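Fibronectin-binding protein (Streptococcus pyogenes, PDB 5A0L) is a surface adhesin whose thioester domain mediates covalent binding to the host through an internal thioester bond. Local coordinates at residues F29-N34 with N153-E158; N116-L121 with E158-L163; I124-N129 with K145-E150; N141-M146 with L163-L168. All coordinates share one frame; numbering follows the deposited sequence.

Contacts 2 to 4 lie among the helices of the thioester domain, whereas contact 1 ties a loop on the barrel side, before strand 35-39, to the loop between helices 148-152 and 158-172. None is a fully buried core: contact 3 is a surface contact, and contacts 1, 2 and 4 are partly buried. Helix 120-135 takes part in contacts 2 and 3, helix 158-172 in contacts 2 and 4, and contacts 3 and 4 share the turn at Lys145 and Met146. The chemistry differs: a salt bridge in contact 1, a glutamine bound to backbone in contact 2, a tryptophan and a shared water in contact 3, and an arginine on a carbonyl oxygen in contact 4.

Contact 1: residues F29-N34 with N153-E158; sequences FARYHN and NGEISE. With ZN (zinc ion), chain C.
The guanidinium of Arg31 meets Glu155 at its edge, where OE1 lies near the plane and 2.7 Å from NH1, while CB of Phe29 sits above one face, toward its rim. Water 2 also lies in plane at the edge. Arg31 CG stands 3.8 Å above the ring plane of Tyr32, over the centre, and Arg31 NH2 overhangs the rim of the Phe29 ring. A chi1 of 64° folds the arginine over the phenol before its chain runs out extended. The hydrogen bond within the salt bridge to Glu155 is short but weak, its N-H...O angle only 120°. Arg31 NH2 also donates to Tyr32 OH (3.3 Å), a hydroxyl that is bonded to Asn122 as well and, through water 2, linked to Glu155 O. Ile156 comes against the arginine from the opposite direction, with CD1 3.7 Å from Arg31 NE. On the far side of the 29-32 type I turn, His33 NE2, in one of its two conformers, and five waters bind a zinc ion, and water 1 among them donates to Ala30 O. Glu155 itself follows Gly154, the C-prime residue of the Schellman motif that ends helix 148-152, so the arginine docks on a helix-terminating turn.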
# COMPACT_ATOMS: atom_id res chain seq x y z
N PHE A 29 13.20 12.32 -4.73
CA PHE A 29 12.88 11.39 -5.81
C PHE A 29 11.38 11.18 -5.88
O PHE A 29 10.76 10.60 -4.98
CB PHE A 29 13.63 10.06 -5.64
CG PHE A 29 15.13 10.23 -5.56
CD1 PHE A 29 15.87 10.60 -6.68
CD2 PHE A 29 15.81 10.04 -4.35
CE1 PHE A 29 17.24 10.76 -6.60
CE2 PHE A 29 17.18 10.21 -4.27
CZ PHE A 29 17.90 10.57 -5.39
N ALA A 30 10.79 11.67 -6.97
CA ALA A 30 9.34 11.67 -7.14
C ALA A 30 8.73 10.28 -7.18
O ALA A 30 7.52 10.13 -6.97
CB ALA A 30 8.98 12.43 -8.41
N ARG A 31 9.55 9.27 -7.46
CA ARG A 31 9.07 7.89 -7.49
C ARG A 31 8.63 7.36 -6.11
O ARG A 31 7.90 6.37 -6.03
CB ARG A 31 10.14 6.95 -8.08
CG ARG A 31 11.43 6.83 -7.28
CD ARG A 31 12.35 5.85 -7.97
NE ARG A 31 13.62 5.75 -7.27
CZ ARG A 31 14.67 6.53 -7.48
NH1 ARG A 31 14.64 7.51 -8.40
NH2 ARG A 31 15.77 6.33 -6.76
N TYR A 32 9.11 8.00 -5.04
CA TYR A 32 8.87 7.51 -3.70
C TYR A 32 7.77 8.25 -2.96
O TYR A 32 7.61 9.46 -3.11
CB TYR A 32 10.12 7.58 -2.83
CG TYR A 32 11.28 6.72 -3.29
CD1 TYR A 32 11.10 5.38 -3.65
CD2 TYR A 32 12.56 7.22 -3.30
CE1 TYR A 32 12.15 4.58 -4.03
CE2 TYR A 32 13.62 6.43 -3.70
CZ TYR A 32 13.40 5.11 -4.06
OH TYR A 32 14.46 4.37 -4.49
N HIS A 33 7.03 7.49 -2.18
CA HIS A 33 6.10 7.97 -1.19
C HIS A 33 6.24 7.11 0.08
O HIS A 33 6.72 5.95 0.00
CB HIS A 33 4.64 7.93 -1.69
CG HIS A 33 4.42 8.75 -2.92
ND1 HIS A 33 4.57 8.23 -4.19
CD2 HIS A 33 4.13 10.06 -3.08
CE1 HIS A 33 4.34 9.17 -5.08
NE2 HIS A 33 4.08 10.30 -4.43
N ASN A 34 5.81 7.63 1.22
CA ASN A 34 5.80 6.84 2.44
C ASN A 34 4.61 7.30 3.26
O ASN A 34 4.69 8.21 4.09
CB ASN A 34 7.13 6.97 3.18
CG ASN A 34 7.22 6.03 4.34
OD1 ASN A 34 6.23 5.42 4.75
ND2 ASN A 34 8.41 5.85 4.86
N ASN A 153 20.33 5.12 -15.11
CA ASN A 153 20.68 6.46 -14.62
C ASN A 153 21.35 6.52 -13.25
O ASN A 153 21.57 7.61 -12.69
CB ASN A 153 19.41 7.29 -14.63
CG ASN A 153 19.03 7.70 -16.03
OD1 ASN A 153 18.09 7.19 -16.63
ND2 ASN A 153 19.83 8.58 -16.60
N GLY A 154 21.69 5.35 -12.73
CA GLY A 154 22.43 5.25 -11.49
C GLY A 154 21.64 5.60 -10.25
O GLY A 154 22.22 5.86 -9.19
N GLU A 155 20.32 5.55 -10.36
CA GLU A 155 19.44 5.95 -9.26
C GLU A 155 19.07 4.82 -8.31
O GLU A 155 18.83 5.07 -7.12
CB GLU A 155 18.18 6.60 -9.77
CG GLU A 155 18.48 7.88 -10.54
CD GLU A 155 17.27 8.72 -10.82
OE1 GLU A 155 16.15 8.39 -10.40
OE2 GLU A 155 17.47 9.76 -11.47
N ILE A 156 18.94 3.62 -8.86
CA ILE A 156 18.78 2.42 -8.07
C ILE A 156 19.80 1.45 -8.60
O ILE A 156 19.98 1.33 -9.82
CB ILE A 156 17.36 1.80 -8.15
CG1 ILE A 156 16.27 2.84 -7.85
CG2 ILE A 156 17.25 0.66 -7.16
CD1 ILE A 156 14.85 2.37 -8.07
N SER A 157 20.49 0.78 -7.68
CA SER A 157 21.50 -0.17 -8.07
C SER A 157 20.85 -1.36 -8.75
O SER A 157 19.66 -1.69 -8.52
CB SER A 157 22.32 -0.62 -6.87
OG SER A 157 21.46 -1.31 -5.95
N GLU A 158 21.65 -1.95 -9.62
CA GLU A 158 21.28 -3.19 -10.25
C GLU A 158 20.89 -4.19 -9.18
O GLU A 158 19.88 -4.87 -9.33
CB GLU A 158 22.43 -3.72 -11.10
CG GLU A 158 22.08 -4.90 -12.01
CD GLU A 158 21.25 -4.49 -13.21
OE1 GLU A 158 20.06 -4.21 -13.02
OE2 GLU A 158 21.77 -4.46 -14.36
ZN ZN C . 3.89 12.20 -5.49
O HOH W 1 5.48 11.77 -6.93
O HOH W 2 17.35 5.19 -4.39
O HOH W 3 3.71 14.04 -6.62
O HOH W 4 2.37 11.58 -6.79
O HOH W 5 5.35 13.23 -4.36
O HOH W 6 2.40 13.03 -4.30

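Contact 2: residues N116-L121 with E158-L163; sequences NGIEDL and ESQVTL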
# COMPACT_ATOMS: atom_id res chain seq x y z
N ASN A 116 13.50 -9.07 1.96
CA ASN A 116 14.83 -9.06 2.59
C ASN A 116 15.83 -8.31 1.73
O ASN A 116 15.97 -8.56 0.54
CB ASN A 116 15.36 -10.47 2.74
CG ASN A 116 14.66 -11.27 3.82
OD1 ASN A 116 13.88 -10.76 4.64
ND2 ASN A 116 14.99 -12.58 3.86
N GLY A 117 16.53 -7.37 2.37
CA GLY A 117 17.59 -6.62 1.69
C GLY A 117 17.14 -5.45 0.86
O GLY A 117 17.97 -4.74 0.31
N ILE A 118 15.84 -5.28 0.69
CA ILE A 118 15.30 -4.15 -0.08
C ILE A 118 15.17 -2.95 0.86
O ILE A 118 14.58 -3.06 1.91
CB ILE A 118 13.94 -4.52 -0.74
CG1 ILE A 118 14.10 -5.74 -1.63
CG2 ILE A 118 13.44 -3.33 -1.52
CD1 ILE A 118 12.82 -6.22 -2.29
N GLU A 119 15.75 -1.82 0.44
CA GLU A 119 15.67 -0.62 1.23
C GLU A 119 14.20 -0.23 1.42
O GLU A 119 13.38 -0.44 0.53
CB GLU A 119 16.43 0.52 0.54
CG GLU A 119 17.92 0.28 0.44
CD GLU A 119 18.65 1.22 -0.49
OE1 GLU A 119 18.06 2.20 -1.00
OE2 GLU A 119 19.86 0.99 -0.70
N ASP A 120 13.87 0.37 2.56
CA ASP A 120 12.48 0.63 2.93
C ASP A 120 11.68 1.32 1.80
O ASP A 120 10.57 0.88 1.49
CB ASP A 120 12.39 1.48 4.18
CG ASP A 120 12.89 0.77 5.42
OD1 ASP A 120 13.22 -0.43 5.37
OD2 ASP A 120 12.99 1.45 6.44
N LEU A 121 12.20 2.39 1.21
CA LEU A 121 11.40 3.10 0.21
C LEU A 121 11.19 2.26 -1.03
O LEU A 121 10.13 2.37 -1.68
CB LEU A 121 12.05 4.45 -0.12
CG LEU A 121 11.95 5.50 0.99
CD1 LEU A 121 12.91 6.67 0.75
CD2 LEU A 121 10.53 6.01 1.18
N GLU A 158 21.65 -1.95 -9.62
CA GLU A 158 21.28 -3.19 -10.25
C GLU A 158 20.89 -4.19 -9.18
O GLU A 158 19.88 -4.87 -9.33
CB GLU A 158 22.43 -3.72 -11.10
CG GLU A 158 22.08 -4.90 -12.01
CD GLU A 158 21.25 -4.49 -13.21
OE1 GLU A 158 20.06 -4.21 -13.02
OE2 GLU A 158 21.77 -4.46 -14.36
N SER A 159 21.66 -4.27 -8.09
CA SER A 159 21.36 -5.23 -7.04
C SER A 159 19.99 -4.98 -6.40
O SER A 159 19.22 -5.95 -6.22
CB SER A 159 22.46 -5.28 -5.97
OG SER A 159 22.52 -4.09 -5.18
N GLN A 160 19.65 -3.72 -6.07
CA GLN A 160 18.35 -3.44 -5.45
C GLN A 160 17.23 -3.79 -6.47
O GLN A 160 16.22 -4.37 -6.09
CB GLN A 160 18.13 -1.95 -4.98
CG GLN A 160 18.75 -1.50 -3.65
CD GLN A 160 17.97 -2.12 -2.52
OE1 GLN A 160 16.82 -1.73 -2.21
NE2 GLN A 160 18.56 -3.12 -1.91
N VAL A 161 17.41 -3.40 -7.73
CA VAL A 161 16.33 -3.59 -8.71
C VAL A 161 16.09 -5.08 -8.95
O VAL A 161 14.94 -5.50 -9.09
CB VAL A 161 16.58 -2.78 -10.00
CG1 VAL A 161 15.50 -3.01 -11.00
CG2 VAL A 161 16.50 -1.27 -9.73
N THR A 162 17.14 -5.90 -8.96
CA THR A 162 16.95 -7.33 -9.12
C THR A 162 16.10 -7.88 -7.96
O THR A 162 15.16 -8.68 -8.17
CB THR A 162 18.30 -8.04 -9.23
OG1 THR A 162 19.01 -7.52 -10.37
CG2 THR A 162 18.13 -9.54 -9.37
N LEU A 163 16.41 -7.47 -6.73
CA LEU A 163 15.60 -7.91 -5.58
C LEU A 163 14.14 -7.46 -5.74
O LEU A 163 13.21 -8.21 -5.44
CB LEU A 163 16.15 -7.35 -4.25
CG LEU A 163 17.52 -7.88 -3.79
CD1 LEU A 163 17.91 -7.12 -2.53
CD2 LEU A 163 17.50 -9.37 -3.58
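Gln160 lays its amide over the carboxylate of Glu119, the two planes stacked only 13° apart with CD of Gln160 and CD of Glu119 at 4.0 Å, although the two side chains cross at about a right angle. The glutamine chain bends at chi2 (-73°), which turns its end from the flank of the helix toward the loop that leads into helix 120-135. Both ends of the amide are then used on backbone. NE2 donates to Gly117 O at 2.8 Å, with the acceptor lying in the amide plane, and OE1 receives Glu119 N at 2.9 Å along a nearly straight N-H...O line of 168°. OE1 also accepts from Asn122 ND2, in the first turn of helix 120-135.

Beside this polar pair, apolar groups fill in. Ile118 and Leu163 run antiparallel alongside each other, CG1 of Ile118 lying 3.7 Å from CB of Leu163. The Ile118 CD1 methyl reaches 3.7 Å from Leu163 O and also touches Met164 and Ala167 on the same helix. Leu163 CD1 rests against Gly117 O at 3.7 Å; this glycine has positive phi.

Glu119 is the N-cap residue of helix 120-135, and Gln160 has its own backbone N capped by Ser157 OG. One buried side-chain amide thus satisfies both a carbonyl and an N-H of the loop entering a helix, which fixes the rotation of the amide and ties the starts of two helices together without any charge pairing.

Contact 3: residues I124-N129 with K145-E150; sequences ILVTQN and KMWERE
Trp147 reaches from the turn before helix 148-152 to helix 120-135, and its indole is met there chiefly by Leu125 and Asn129. Leu125 passes alongside it in the opposite direction, bringing CD2 within 3.7 Å of the indole NE1. Asn129 comes to the rim of the six-membered ring: ND2 stands near the ring plane, 3.9 Å from CZ2, and the amide is turned almost perpendicular to the indole, at 86°. The same ND2 donates to Leu125 O at 2.9 Å, one helical turn back. That oxygen also accepts the backbone N of Asn129, and the two donors approach from opposite faces of its carbonyl plane. ND2 donates a second time to water 7, which accepts from Trp147 NE1 too at 3.2 Å. The carboxamide is thus held by a helix carbonyl on one hand and by a water shared with the indole on the other.

Trp147 has positive phi (65°) as the third residue of the type II turn from Lys145 to Glu148, and is the N-cap residue of the short helix. Its neighbour Met146 places CB 3.7 Å above one indole face, toward the rim, and bends at chi3 to bring CE to 3.9 Å from Asn129 OD1. The outer corner of the indole, CH2, abuts Val126 CG2 at 4.0 Å.

Helix 158-172 joins these groups through Met164, which touches both Val126 and Trp147. Elsewhere round helix 120-135, Ile124 and Gln128 pack on barrel strand 45-49, and the Gln128 amide is bonded to Cys49 O.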
# COMPACT_ATOMS: atom_id res chain seq x y z
N ILE A 124 8.46 -0.37 -0.03
CA ILE A 124 7.13 0.27 -0.13
C ILE A 124 6.73 0.34 -1.61
O ILE A 124 5.59 0.03 -1.96
CB ILE A 124 7.20 1.67 0.52
CG1 ILE A 124 7.33 1.54 2.03
CG2 ILE A 124 5.96 2.49 0.17
CD1 ILE A 124 7.71 2.82 2.74
N LEU A 125 7.64 0.74 -2.47
CA LEU A 125 7.33 0.88 -3.89
C LEU A 125 6.92 -0.45 -4.51
O LEU A 125 5.94 -0.51 -5.30
CB LEU A 125 8.50 1.52 -4.62
CG LEU A 125 8.35 1.79 -6.10
CD1 LEU A 125 7.15 2.68 -6.39
CD2 LEU A 125 9.67 2.44 -6.58
N VAL A 126 7.64 -1.52 -4.19
CA VAL A 126 7.25 -2.85 -4.66
C VAL A 126 5.87 -3.24 -4.16
O VAL A 126 5.01 -3.69 -4.94
CB VAL A 126 8.30 -3.90 -4.26
CG1 VAL A 126 7.81 -5.31 -4.49
CG2 VAL A 126 9.59 -3.66 -5.01
N THR A 127 5.64 -3.08 -2.88
CA THR A 127 4.38 -3.49 -2.29
C THR A 127 3.23 -2.68 -2.89
O THR A 127 2.15 -3.22 -3.17
CB THR A 127 4.41 -3.34 -0.76
OG1 THR A 127 5.55 -4.05 -0.23
CG2 THR A 127 3.18 -3.90 -0.12
N GLN A 128 3.47 -1.39 -3.09
CA GLN A 128 2.47 -0.50 -3.68
C GLN A 128 2.08 -0.98 -5.07
O GLN A 128 0.89 -0.94 -5.44
CB GLN A 128 3.06 0.92 -3.74
CG GLN A 128 2.10 1.95 -4.35
CD GLN A 128 0.88 2.16 -3.51
OE1 GLN A 128 0.91 2.92 -2.52
NE2 GLN A 128 -0.20 1.45 -3.84
N ASN A 129 3.05 -1.42 -5.86
CA ASN A 129 2.74 -1.94 -7.18
C ASN A 129 1.93 -3.23 -7.11
O ASN A 129 1.01 -3.43 -7.92
CB ASN A 129 4.01 -2.13 -8.00
CG ASN A 129 4.42 -0.87 -8.71
OD1 ASN A 129 3.94 -0.60 -9.80
ND2 ASN A 129 5.26 -0.06 -8.09
N LYS A 145 11.70 -5.74 -16.84
CA LYS A 145 12.21 -4.44 -17.27
C LYS A 145 11.84 -3.30 -16.34
O LYS A 145 12.22 -2.17 -16.58
CB LYS A 145 11.74 -4.13 -18.70
CG LYS A 145 12.37 -5.00 -19.78
CD LYS A 145 11.72 -4.81 -21.12
CE LYS A 145 12.56 -5.44 -22.23
NZ LYS A 145 12.83 -6.90 -21.98
N MET A 146 11.10 -3.57 -15.27
CA MET A 146 10.68 -2.48 -14.39
C MET A 146 11.87 -1.83 -13.72
O MET A 146 12.80 -2.51 -13.28
CB MET A 146 9.65 -2.95 -13.37
CG MET A 146 8.29 -3.19 -14.02
SD MET A 146 7.08 -3.83 -12.85
CE MET A 146 6.72 -2.38 -11.92
N TRP A 147 11.81 -0.51 -13.65
CA TRP A 147 12.85 0.33 -13.03
C TRP A 147 14.20 0.28 -13.77
O TRP A 147 15.23 0.72 -13.24
CB TRP A 147 13.02 -0.00 -11.53
CG TRP A 147 11.74 0.08 -10.79
CD1 TRP A 147 11.01 1.20 -10.56
CD2 TRP A 147 11.01 -1.01 -10.20
NE1 TRP A 147 9.86 0.87 -9.87
CE2 TRP A 147 9.84 -0.48 -9.64
CE3 TRP A 147 11.24 -2.38 -10.10
CZ2 TRP A 147 8.92 -1.26 -8.96
CZ3 TRP A 147 10.32 -3.16 -9.43
CH2 TRP A 147 9.17 -2.61 -8.88
N GLU A 148 14.21 -0.22 -15.00
CA GLU A 148 15.44 -0.22 -15.77
C GLU A 148 15.94 1.22 -16.02
O GLU A 148 17.14 1.45 -16.12
CB GLU A 148 15.27 -0.98 -17.07
CG GLU A 148 16.57 -1.23 -17.83
CD GLU A 148 17.58 -2.14 -17.15
OE1 GLU A 148 17.29 -2.80 -16.14
OE2 GLU A 148 18.70 -2.20 -17.68
N ARG A 149 15.01 2.18 -16.20
CA ARG A 149 15.44 3.55 -16.39
C ARG A 149 16.27 4.02 -15.18
O ARG A 149 17.35 4.63 -15.34
CB ARG A 149 14.25 4.47 -16.63
CG ARG A 149 14.67 5.89 -16.98
CD ARG A 149 13.46 6.77 -17.30
NE ARG A 149 12.81 6.39 -18.56
CZ ARG A 149 11.68 6.93 -19.02
NH1 ARG A 149 11.08 7.88 -18.33
NH2 ARG A 149 11.15 6.50 -20.16
N GLU A 150 15.78 3.73 -13.98
CA GLU A 150 16.52 4.02 -12.76
C GLU A 150 17.90 3.35 -12.69
O GLU A 150 18.84 3.96 -12.25
CB GLU A 150 15.69 3.64 -11.54
CG GLU A 150 14.54 4.59 -11.24
CD GLU A 150 13.29 4.45 -12.09
OE1 GLU A 150 13.13 3.50 -12.90
OE2 GLU A 150 12.42 5.31 -11.89
O HOH W 7 6.85 1.79 -9.72

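Contact 4: residues N141-M146 with L163-L168; sequences NDVNKM and LMREAL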
# COMPACT_ATOMS: atom_id res chain seq x y z
N ASN A 141 2.94 -6.72 -16.89
CA ASN A 141 3.33 -7.77 -17.82
C ASN A 141 4.81 -7.72 -18.25
O ASN A 141 5.25 -8.56 -19.04
CB ASN A 141 2.43 -7.70 -19.05
CG ASN A 141 2.26 -6.28 -19.54
OD1 ASN A 141 3.20 -5.50 -19.52
ND2 ASN A 141 1.07 -5.95 -20.01
N ASP A 142 5.56 -6.76 -17.70
CA ASP A 142 6.95 -6.51 -18.08
C ASP A 142 7.83 -6.35 -16.83
O ASP A 142 8.70 -5.46 -16.79
CB ASP A 142 6.94 -5.17 -18.87
CG ASP A 142 7.92 -5.12 -19.97
OD1 ASP A 142 8.09 -6.16 -20.65
OD2 ASP A 142 8.47 -4.02 -20.21
N VAL A 143 7.65 -7.21 -15.83
CA VAL A 143 8.34 -7.00 -14.54
C VAL A 143 9.86 -7.01 -14.71
O VAL A 143 10.55 -6.25 -14.04
CB VAL A 143 7.86 -8.00 -13.46
CG1 VAL A 143 8.69 -7.89 -12.18
CG2 VAL A 143 6.39 -7.82 -13.16
N ASN A 144 10.38 -7.84 -15.62
CA ASN A 144 11.83 -7.92 -15.80
C ASN A 144 12.49 -6.66 -16.28
O ASN A 144 13.71 -6.53 -16.19
CB ASN A 144 12.21 -9.03 -16.78
CG ASN A 144 12.12 -10.38 -16.17
OD1 ASN A 144 12.04 -10.53 -14.95
ND2 ASN A 144 12.16 -11.41 -17.02
N LYS A 145 11.70 -5.74 -16.84
CA LYS A 145 12.21 -4.44 -17.27
C LYS A 145 11.84 -3.30 -16.34
O LYS A 145 12.22 -2.17 -16.58
CB LYS A 145 11.74 -4.13 -18.70
CG LYS A 145 12.37 -5.00 -19.78
CD LYS A 145 11.72 -4.81 -21.12
CE LYS A 145 12.56 -5.44 -22.23
NZ LYS A 145 12.83 -6.90 -21.98
N MET A 146 11.10 -3.57 -15.27
CA MET A 146 10.68 -2.48 -14.39
C MET A 146 11.87 -1.83 -13.72
O MET A 146 12.80 -2.51 -13.28
CB MET A 146 9.65 -2.95 -13.37
CG MET A 146 8.29 -3.19 -14.02
SD MET A 146 7.08 -3.83 -12.85
CE MET A 146 6.72 -2.38 -11.92
N LEU A 163 16.41 -7.47 -6.73
CA LEU A 163 15.60 -7.91 -5.58
C LEU A 163 14.14 -7.46 -5.74
O LEU A 163 13.21 -8.21 -5.44
CB LEU A 163 16.15 -7.35 -4.25
CG LEU A 163 17.52 -7.88 -3.79
CD1 LEU A 163 17.91 -7.12 -2.53
CD2 LEU A 163 17.50 -9.37 -3.58
N MET A 164 13.96 -6.21 -6.15
CA MET A 164 12.59 -5.65 -6.28
C MET A 164 11.74 -6.41 -7.29
O MET A 164 10.57 -6.71 -7.03
CB MET A 164 12.70 -4.18 -6.70
CG MET A 164 13.27 -3.26 -5.59
SD MET A 164 13.78 -1.63 -6.23
CE MET A 164 12.18 -0.89 -6.58
N ARG A 165 12.32 -6.71 -8.45
CA ARG A 165 11.59 -7.42 -9.48
C ARG A 165 11.20 -8.82 -9.00
O ARG A 165 10.05 -9.24 -9.22
CB ARG A 165 12.43 -7.54 -10.74
CG ARG A 165 12.69 -6.23 -11.42
CD ARG A 165 13.78 -6.35 -12.49
NE ARG A 165 13.99 -5.11 -13.22
CZ ARG A 165 15.07 -4.81 -13.94
NH1 ARG A 165 16.06 -5.67 -14.06
NH2 ARG A 165 15.16 -3.62 -14.53
N GLU A 166 12.12 -9.53 -8.35
CA GLU A 166 11.80 -10.86 -7.89
C GLU A 166 10.73 -10.85 -6.82
O GLU A 166 9.84 -11.71 -6.78
CB GLU A 166 13.08 -11.59 -7.45
CG GLU A 166 14.04 -11.87 -8.60
CD GLU A 166 13.36 -12.56 -9.79
OE1 GLU A 166 12.83 -13.68 -9.59
OE2 GLU A 166 13.33 -12.00 -10.94
N ALA A 167 10.79 -9.87 -5.92
CA ALA A 167 9.79 -9.74 -4.87
C ALA A 167 8.41 -9.48 -5.48
O ALA A 167 7.42 -10.06 -5.04
CB ALA A 167 10.16 -8.66 -3.88
N LEU A 168 8.36 -8.56 -6.44
CA LEU A 168 7.07 -8.22 -7.05
C LEU A 168 6.42 -9.46 -7.70
O LEU A 168 5.21 -9.70 -7.53
CB LEU A 168 7.27 -7.08 -8.04
CG LEU A 168 5.98 -6.60 -8.71
CD1 LEU A 168 4.92 -6.20 -7.71
CD2 LEU A 168 6.32 -5.42 -9.63
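The 3-10 turn 143-145 lies against helix 158-172, with Val143 CA and Arg165 CA only 6.0 Å apart, and the two are joined, within the helical part of the thioester domain, by a side-on arginine bonded through NE and NH2 to one carbonyl oxygen. Arg165 runs extended from CG to NE (chi2 167°, chi3 177°) along the turn, so that its guanidinium arrives at the Met146 carbonyl. NE and NH2 both donate to Met146 O, each at 2.9 Å, and the oxygen lies close to the guanidinium plane. The two donors differ in approach: NE sits in the carbonyl plane, NH2 47° above it. NH2 has a second partner in Glu148, a salt bridge that would help to balance the arginine charge and that ties the group to helix 148-152.

Further along the helix the contact turns apolar. Leu168 CD2 lies 3.7 Å from Met146 SD, the two side chains crossing at about a right angle, and is flanked by Val143 CG2. The other methyl of Val143, CG1, rests 3.5 Å from Arg165 O. On the exposed side, Lys169 NZ forms a hydrogen bond with Asn144 OD1 and a salt bridge with Glu166 OE2, one amine joining turn and helix. Over the centre of the guanidinium face sits Asn144 O, 3.1 Å above the Arg165 plane, making no hydrogen bond there.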